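3,4-dihydroxybenzoate decarboxylase (PDB 5NY5) catalyses the decarboxylation of 3,4-dihydroxybenzoate and the reverse para-carboxylation of catechols, as a UbiD-family enzyme dependent on prenylated FMN. Local coordinates at residues D26-P31 with F60-G65; A36-H41 with P56-N61; H285-F290 with Q318-P323. One frame throughout, in Å; residues are numbered along the deposited sequence.

Contact 1: residues D26-P31 with F60-G65; sequences DHPVDP and FNSVKG
Val29 has CG1 set between its backbone N and carbonyl carbon (chi1 71°), and Phe60 has its ring beside its own N (chi1 -68°); together these torsions bring CG1 of Val29 within 3.5 Å of CD1 of Phe60, approaching the ring obliquely while the two side chains cross at about a right angle. Two backbone hydrogen bonds hold this pair of segments in line. Val29 N donates to Ser62 O at 3.1 Å, a bent bond with 143° at the hydrogen, and Lys64 N gives an almost straight one to Val29 O at 2.9 Å. Both NH and CO of Val29 are thus used by the residues flanking Val63, which is the pattern of a single parallel beta bridge. It follows the parallel strands 22-25 and 57-60 of the N-terminal domain, where both chains have already passed into loops. On the side toward Asp26 the direct bonding gives way to a water, which accepts from Ser62 N at 3.0 Å and donates to His27 O. Ser62 lays its CB against Asp26 O and its OG 3.3 Å from Pro28 CA. The extended chain of Lys64 runs along the opposing backbone, its CG 3.3 Å from Val29 O and its CD near Asp30 N, and delivers NZ to a salt bridge with Glu34 at the start of helix 34-42. Pro31 CD meets Val63 CG1 at 3.8 Å. Trp486 of a second subunit packs against Val29 and meets the His27 ring edge-to-face.

Contact 2: residues A36-H41 with P56-N61; sequences AGVYRH and PAMMFN
One hydrogen bond joins the helix to the segment carrying the strand: Tyr39 OH donates to Pro56 O at 2.9 Å. The hydroxyl reaches this oxygen because the ring stands anti to the Tyr39 backbone N (chi1 -165°); Pro56 O lies at the ring edge near its plane, whereas the hydroxyl is tilted 35° from the carbonyl plane of Pro56. A Met-aromatic contact comes next. Met58, a selenomethionine with an extended side chain, slides past Tyr39 in the opposite direction, so that SE sits 5.2 Å from the ring centroid in an oblique position and CB comes to 4.0 Å from Tyr39 CE1. Helix 34-42 is here the connection of a beta-alpha-beta unit between the parallel strands 22-25 and 57-60; the short axes of residues 36-41 and 57-60 run roughly antiparallel, at 151°, and are 10.3 Å apart at closest approach. The remaining contacts are apolar. Val38 brings CG1 to the edge of the Phe60 ring, 4.1 Å from CZ and close to the ring plane, and the same methyl is 4.5 Å from Met58 CE. Trp486 of a second subunit packs on both Val38 and Met58.

Contact 3: residues H285-F290 with Q318-P323; sequences HAMPEF and QTLVGP
Pro323 pushes its ring against the backbone of Pro288, Glu289 and Phe290: CD lies 3.4 Å from Glu289 O and 3.6 Å from Pro288 O, and CG is 3.7 Å from Phe290 CA. The peptide bond before Pro323 is cis; Gly322, at a positive phi, precedes it and turns its carbonyl oxygen to Pro288, 3.3 Å from CB. Phe290 holds CG between its backbone N and carbonyl carbon (chi1 72°), which leads the aromatic ring away from Pro323 and leaves CB to meet Pro323 CG at 4.1 Å; the ring itself stacks on His327. Met287, a selenomethionine in a chi1 of -134° far from any staggered value, reaches across with CE to 4.5 Å from Leu320 CD1. Both segments lie in the Rift-related domain, strand 316-319 at the edge of a mixed four-stranded sheet. Glu289 directs its side chain away from the contact to a salt bridge with Arg171, which binds prenylated FMN in this protein, although the cofactor is absent from this model. No hydrogen bond spans the two segments; the two prolines have no N-H to offer, and Gly322 N is bonded to Asn140 OD1. The contact is therefore van der Waals packing of proline rings on carbonyl oxygens and carbon atoms, with the Met287-Leu320 methyl contact beside it.

In the fold
Contacts 1 and 2 close on the same stretch of chain and share Phe60; their centres lie about 11 Å apart, and all four segments belong to the N-terminal domain. Contact 3 comes much later in the sequence, in the Rift-related domain, its centre about 13 Å from that of contact 2 and about 19 Å from that of contact 1. Contacts 2 and 3 reach the same four-stranded mixed sheet, with strand 316-319 outermost beyond 70-73, and contact 1 lies in the loops that follow two of its strands. Val321 packs on Ala36 and Tyr39, so helix 34-42, which already packs on strand 57-60, also meets the chain after strand 316-319. Each contact also touches the second subunit, so all three lie near one subunit interface of the six-chain assembly.

Contact 1: residues D26-P31 with F60-G65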
# COMPACT_ATOMS: atom_id res chain seq x y z
N ASP A 26 -16.47 -20.98 53.28
CA ASP A 26 -16.46 -22.31 53.87
C ASP A 26 -17.26 -23.31 53.05
O ASP A 26 -17.36 -24.47 53.44
CB ASP A 26 -17.00 -22.26 55.30
CG ASP A 26 -16.25 -21.27 56.17
OD1 ASP A 26 -15.06 -21.51 56.46
OD2 ASP A 26 -16.85 -20.24 56.56
N HIS A 27 -17.82 -22.88 51.93
CA HIS A 27 -18.53 -23.80 51.06
C HIS A 27 -17.53 -24.76 50.42
O HIS A 27 -16.49 -24.32 49.91
CB HIS A 27 -19.29 -23.04 49.98
CG HIS A 27 -20.42 -23.81 49.38
ND1 HIS A 27 -20.40 -24.27 48.08
CD2 HIS A 27 -21.60 -24.21 49.90
CE1 HIS A 27 -21.52 -24.92 47.82
NE2 HIS A 27 -22.27 -24.90 48.91
N PRO A 28 -17.78 -26.06 50.45
CA PRO A 28 -16.82 -27.01 49.88
C PRO A 28 -16.64 -26.76 48.39
O PRO A 28 -17.60 -26.46 47.67
CB PRO A 28 -17.47 -28.38 50.14
CG PRO A 28 -18.44 -28.14 51.24
CD PRO A 28 -18.94 -26.74 51.06
N VAL A 29 -15.40 -26.88 47.93
CA VAL A 29 -15.06 -26.66 46.53
C VAL A 29 -14.15 -27.79 46.07
O VAL A 29 -13.33 -28.30 46.85
CB VAL A 29 -14.40 -25.28 46.32
CG1 VAL A 29 -12.99 -25.25 46.90
CG2 VAL A 29 -14.39 -24.92 44.84
N ASP A 30 -14.32 -28.21 44.82
CA ASP A 30 -13.49 -29.26 44.24
C ASP A 30 -12.26 -28.62 43.61
O ASP A 30 -12.41 -27.77 42.73
CB ASP A 30 -14.27 -30.05 43.20
CG ASP A 30 -13.65 -31.40 42.90
OD1 ASP A 30 -12.43 -31.56 43.07
OD2 ASP A 30 -14.40 -32.31 42.48
N PRO A 31 -11.05 -28.98 44.03
CA PRO A 31 -9.85 -28.41 43.39
C PRO A 31 -9.71 -28.79 41.94
O PRO A 31 -8.94 -28.15 41.21
CB PRO A 31 -8.70 -28.96 44.24
CG PRO A 31 -9.24 -30.21 44.84
CD PRO A 31 -10.69 -29.93 45.10
N PHE A 60 -10.26 -20.34 49.85
CA PHE A 60 -11.18 -21.47 49.91
C PHE A 60 -10.77 -22.34 51.09
O PHE A 60 -9.80 -23.11 51.00
CB PHE A 60 -11.18 -22.24 48.60
CG PHE A 60 -11.76 -21.48 47.44
CD1 PHE A 60 -13.06 -21.71 47.03
CD2 PHE A 60 -11.00 -20.52 46.78
CE1 PHE A 60 -13.60 -21.00 45.97
CE2 PHE A 60 -11.54 -19.81 45.71
CZ PHE A 60 -12.83 -20.06 45.31
N ASN A 61 -11.49 -22.21 52.21
CA ASN A 61 -11.15 -22.92 53.44
C ASN A 61 -11.61 -24.37 53.44
O ASN A 61 -11.08 -25.16 54.23
CB ASN A 61 -11.75 -22.19 54.64
CG ASN A 61 -11.01 -20.91 54.99
OD1 ASN A 61 -9.79 -20.84 54.85
ND2 ASN A 61 -11.75 -19.90 55.43
N SER A 62 -12.57 -24.73 52.60
CA SER A 62 -13.11 -26.08 52.55
C SER A 62 -12.79 -26.69 51.20
O SER A 62 -13.41 -26.35 50.19
CB SER A 62 -14.61 -26.08 52.81
OG SER A 62 -15.16 -27.37 52.68
N VAL A 63 -11.81 -27.60 51.17
CA VAL A 63 -11.37 -28.26 49.95
C VAL A 63 -11.86 -29.70 50.01
O VAL A 63 -11.55 -30.43 50.97
CB VAL A 63 -9.85 -28.20 49.79
CG1 VAL A 63 -9.43 -28.82 48.48
CG2 VAL A 63 -9.36 -26.76 49.90
N LYS A 64 -12.62 -30.12 49.00
CA LYS A 64 -13.16 -31.47 48.98
C LYS A 64 -12.03 -32.49 48.98
O LYS A 64 -11.11 -32.41 48.16
CB LYS A 64 -14.05 -31.67 47.75
CG LYS A 64 -15.30 -30.81 47.72
CD LYS A 64 -16.10 -31.06 46.45
CE LYS A 64 -17.29 -30.14 46.34
NZ LYS A 64 -18.03 -30.35 45.06
N GLY A 65 -12.10 -33.45 49.90
CA GLY A 65 -11.07 -34.45 50.04
C GLY A 65 -9.80 -33.97 50.70
O GLY A 65 -8.86 -34.76 50.83
O HOH W 1 -13.86 -23.56 50.14

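Contact 2: residues A36-H41 with P56-N61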
# COMPACT_ATOMS: atom_id res chain seq x y z
N ALA A 36 -11.31 -23.31 39.93
CA ALA A 36 -11.04 -22.23 38.98
C ALA A 36 -12.33 -21.71 38.36
O ALA A 36 -12.47 -20.51 38.12
CB ALA A 36 -10.08 -22.72 37.90
N GLY A 37 -13.28 -22.61 38.09
CA GLY A 37 -14.54 -22.18 37.51
C GLY A 37 -15.27 -21.18 38.38
O GLY A 37 -15.94 -20.27 37.87
N VAL A 38 -15.16 -21.32 39.70
CA VAL A 38 -15.79 -20.38 40.61
C VAL A 38 -15.10 -19.02 40.53
O VAL A 38 -15.75 -17.99 40.34
CB VAL A 38 -15.78 -20.93 42.05
CG1 VAL A 38 -16.22 -19.85 43.03
CG2 VAL A 38 -16.68 -22.14 42.15
N TYR A 39 -13.78 -19.00 40.68
CA TYR A 39 -13.06 -17.73 40.70
C TYR A 39 -13.05 -17.05 39.34
O TYR A 39 -12.75 -15.85 39.27
CB TYR A 39 -11.63 -17.93 41.19
CG TYR A 39 -10.97 -16.63 41.58
CD1 TYR A 39 -11.57 -15.77 42.49
CD2 TYR A 39 -9.75 -16.25 41.03
CE1 TYR A 39 -10.98 -14.58 42.85
CE2 TYR A 39 -9.15 -15.07 41.39
CZ TYR A 39 -9.77 -14.23 42.29
OH TYR A 39 -9.18 -13.04 42.65
N ARG A 40 -13.37 -17.77 38.26
CA ARG A 40 -13.51 -17.13 36.96
C ARG A 40 -14.57 -16.04 36.99
O ARG A 40 -14.41 -14.98 36.37
CB ARG A 40 -13.84 -18.16 35.89
CG ARG A 40 -14.20 -17.56 34.55
CD ARG A 40 -15.53 -18.08 34.07
NE ARG A 40 -15.84 -17.61 32.72
CZ ARG A 40 -16.65 -18.24 31.89
NH1 ARG A 40 -16.88 -17.75 30.68
NH2 ARG A 40 -17.24 -19.37 32.26
N HIS A 41 -15.67 -16.28 37.72
CA HIS A 41 -16.73 -15.29 37.84
C HIS A 41 -16.41 -14.19 38.84
O HIS A 41 -16.98 -13.11 38.75
CB HIS A 41 -18.04 -15.96 38.27
CG HIS A 41 -18.56 -16.95 37.28
ND1 HIS A 41 -19.29 -16.58 36.17
CD2 HIS A 41 -18.48 -18.30 37.23
CE1 HIS A 41 -19.63 -17.66 35.48
NE2 HIS A 41 -19.15 -18.72 36.11
N PRO A 56 -12.02 -9.41 44.71
CA PRO A 56 -11.22 -9.74 45.88
C PRO A 56 -10.35 -10.96 45.61
O PRO A 56 -10.67 -11.82 44.80
CB PRO A 56 -12.27 -10.05 46.95
CG PRO A 56 -13.40 -10.62 46.17
CD PRO A 56 -13.42 -9.87 44.85
N ALA A 57 -9.22 -11.01 46.31
CA ALA A 57 -8.52 -12.27 46.43
C ALA A 57 -9.37 -13.22 47.27
O ALA A 57 -10.17 -12.79 48.10
CB ALA A 57 -7.15 -12.07 47.06
N MSE A 58 -9.21 -14.51 47.03
CA MSE A 58 -10.15 -15.46 47.62
C MSE A 58 -9.48 -16.64 48.30
O MSE A 58 -8.57 -17.25 47.75
CB MSE A 58 -11.11 -15.96 46.55
CG MSE A 58 -12.33 -16.67 47.09
SE MSE A 58 -13.71 -16.78 45.73
CE MSE A 58 -15.09 -17.69 46.78
N MSE A 59 -9.95 -16.94 49.50
CA MSE A 59 -9.48 -18.09 50.26
C MSE A 59 -10.56 -19.15 50.34
O MSE A 59 -11.66 -18.89 50.83
CB MSE A 59 -9.05 -17.67 51.67
CG MSE A 59 -8.56 -18.82 52.53
SE MSE A 59 -6.73 -19.33 52.13
CE MSE A 59 -5.85 -17.73 52.80
N PHE A 60 -10.26 -20.34 49.85
CA PHE A 60 -11.18 -21.47 49.91
C PHE A 60 -10.77 -22.34 51.09
O PHE A 60 -9.80 -23.11 51.00
CB PHE A 60 -11.18 -22.24 48.60
CG PHE A 60 -11.76 -21.48 47.44
CD1 PHE A 60 -13.06 -21.71 47.03
CD2 PHE A 60 -11.00 -20.52 46.78
CE1 PHE A 60 -13.60 -21.00 45.97
CE2 PHE A 60 -11.54 -19.81 45.71
CZ PHE A 60 -12.83 -20.06 45.31
N ASN A 61 -11.49 -22.21 52.21
CA ASN A 61 -11.15 -22.92 53.44
C ASN A 61 -11.61 -24.37 53.44
O ASN A 61 -11.08 -25.16 54.23
CB ASN A 61 -11.75 -22.19 54.64
CG ASN A 61 -11.01 -20.91 54.99
OD1 ASN A 61 -9.79 -20.84 54.85
ND2 ASN A 61 -11.75 -19.90 55.43

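Contact 3: residues H285-F290 with Q318-P323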
# COMPACT_ATOMS: atom_id res chain seq x y z
N HIS A 285 -3.02 -30.85 25.86
CA HIS A 285 -2.82 -29.49 26.31
C HIS A 285 -2.09 -29.48 27.65
O HIS A 285 -2.04 -30.49 28.36
CB HIS A 285 -4.15 -28.74 26.45
CG HIS A 285 -4.93 -28.66 25.18
ND1 HIS A 285 -6.13 -29.31 25.00
CD2 HIS A 285 -4.67 -28.01 24.02
CE1 HIS A 285 -6.59 -29.06 23.78
NE2 HIS A 285 -5.72 -28.28 23.17
N ALA A 286 -1.53 -28.32 27.98
CA ALA A 286 -0.86 -28.14 29.26
C ALA A 286 -1.74 -27.33 30.20
O ALA A 286 -2.27 -27.85 31.18
CB ALA A 286 0.49 -27.45 29.07
N MSE A 287 -1.91 -26.05 29.88
CA MSE A 287 -2.58 -25.12 30.77
C MSE A 287 -3.08 -23.91 29.99
O MSE A 287 -2.54 -23.60 28.93
CB MSE A 287 -1.63 -24.67 31.87
CG MSE A 287 -2.20 -24.69 33.27
SE MSE A 287 -1.09 -23.61 34.44
CE MSE A 287 -1.99 -21.90 34.23
N PRO A 288 -4.09 -23.22 30.51
CA PRO A 288 -4.44 -21.91 29.95
C PRO A 288 -3.25 -20.96 30.04
O PRO A 288 -2.63 -20.82 31.10
CB PRO A 288 -5.61 -21.45 30.83
CG PRO A 288 -6.20 -22.70 31.35
CD PRO A 288 -5.06 -23.66 31.53
N GLU A 289 -2.93 -20.32 28.93
CA GLU A 289 -1.83 -19.39 28.86
C GLU A 289 -2.33 -17.96 29.00
O GLU A 289 -3.53 -17.69 28.95
CB GLU A 289 -1.06 -19.56 27.54
CG GLU A 289 -0.53 -20.96 27.30
CD GLU A 289 0.57 -21.36 28.27
OE1 GLU A 289 0.85 -22.57 28.38
OE2 GLU A 289 1.15 -20.46 28.91
N PHE A 290 -1.39 -17.03 29.17
CA PHE A 290 -1.77 -15.64 29.37
C PHE A 290 -2.51 -15.00 28.18
O PHE A 290 -3.35 -14.12 28.44
CB PHE A 290 -0.53 -14.81 29.75
CG PHE A 290 0.43 -14.57 28.63
CD1 PHE A 290 0.32 -13.46 27.82
CD2 PHE A 290 1.47 -15.46 28.39
CE1 PHE A 290 1.20 -13.23 26.79
CE2 PHE A 290 2.36 -15.24 27.36
CZ PHE A 290 2.23 -14.12 26.56
N GLN A 318 -1.04 -21.13 47.80
CA GLN A 318 -1.28 -19.98 46.93
C GLN A 318 -1.00 -20.36 45.48
O GLN A 318 0.02 -20.97 45.18
CB GLN A 318 -0.41 -18.79 47.34
CG GLN A 318 -0.57 -17.58 46.44
CD GLN A 318 0.27 -16.40 46.89
OE1 GLN A 318 1.18 -16.55 47.70
NE2 GLN A 318 -0.05 -15.22 46.37
N THR A 319 -1.92 -19.98 44.60
CA THR A 319 -1.75 -20.16 43.16
C THR A 319 -2.57 -19.07 42.47
O THR A 319 -3.03 -18.12 43.10
CB THR A 319 -2.16 -21.58 42.73
OG1 THR A 319 -1.84 -21.77 41.35
CG2 THR A 319 -3.65 -21.79 42.94
N LEU A 320 -2.73 -19.20 41.15
CA LEU A 320 -3.49 -18.23 40.38
C LEU A 320 -4.54 -18.96 39.55
O LEU A 320 -4.54 -20.19 39.44
CB LEU A 320 -2.59 -17.38 39.47
CG LEU A 320 -1.53 -18.05 38.58
CD1 LEU A 320 -2.15 -18.76 37.38
CD2 LEU A 320 -0.51 -17.02 38.11
N VAL A 321 -5.45 -18.18 38.98
CA VAL A 321 -6.49 -18.68 38.09
C VAL A 321 -6.53 -17.79 36.86
O VAL A 321 -6.49 -16.56 36.98
CB VAL A 321 -7.87 -18.71 38.77
CG1 VAL A 321 -8.96 -19.05 37.78
CG2 VAL A 321 -7.88 -19.70 39.92
N GLY A 322 -6.58 -18.39 35.68
CA GLY A 322 -6.71 -17.62 34.46
C GLY A 322 -5.72 -17.92 33.35
O GLY A 322 -6.07 -18.59 32.38
N PRO A 323 -4.48 -17.44 33.48
CA PRO A 323 -3.90 -16.72 34.62
C PRO A 323 -4.40 -15.29 34.80
O PRO A 323 -4.08 -14.67 35.81
CB PRO A 323 -2.40 -16.72 34.30
CG PRO A 323 -2.34 -16.75 32.83
CD PRO A 323 -3.50 -17.60 32.39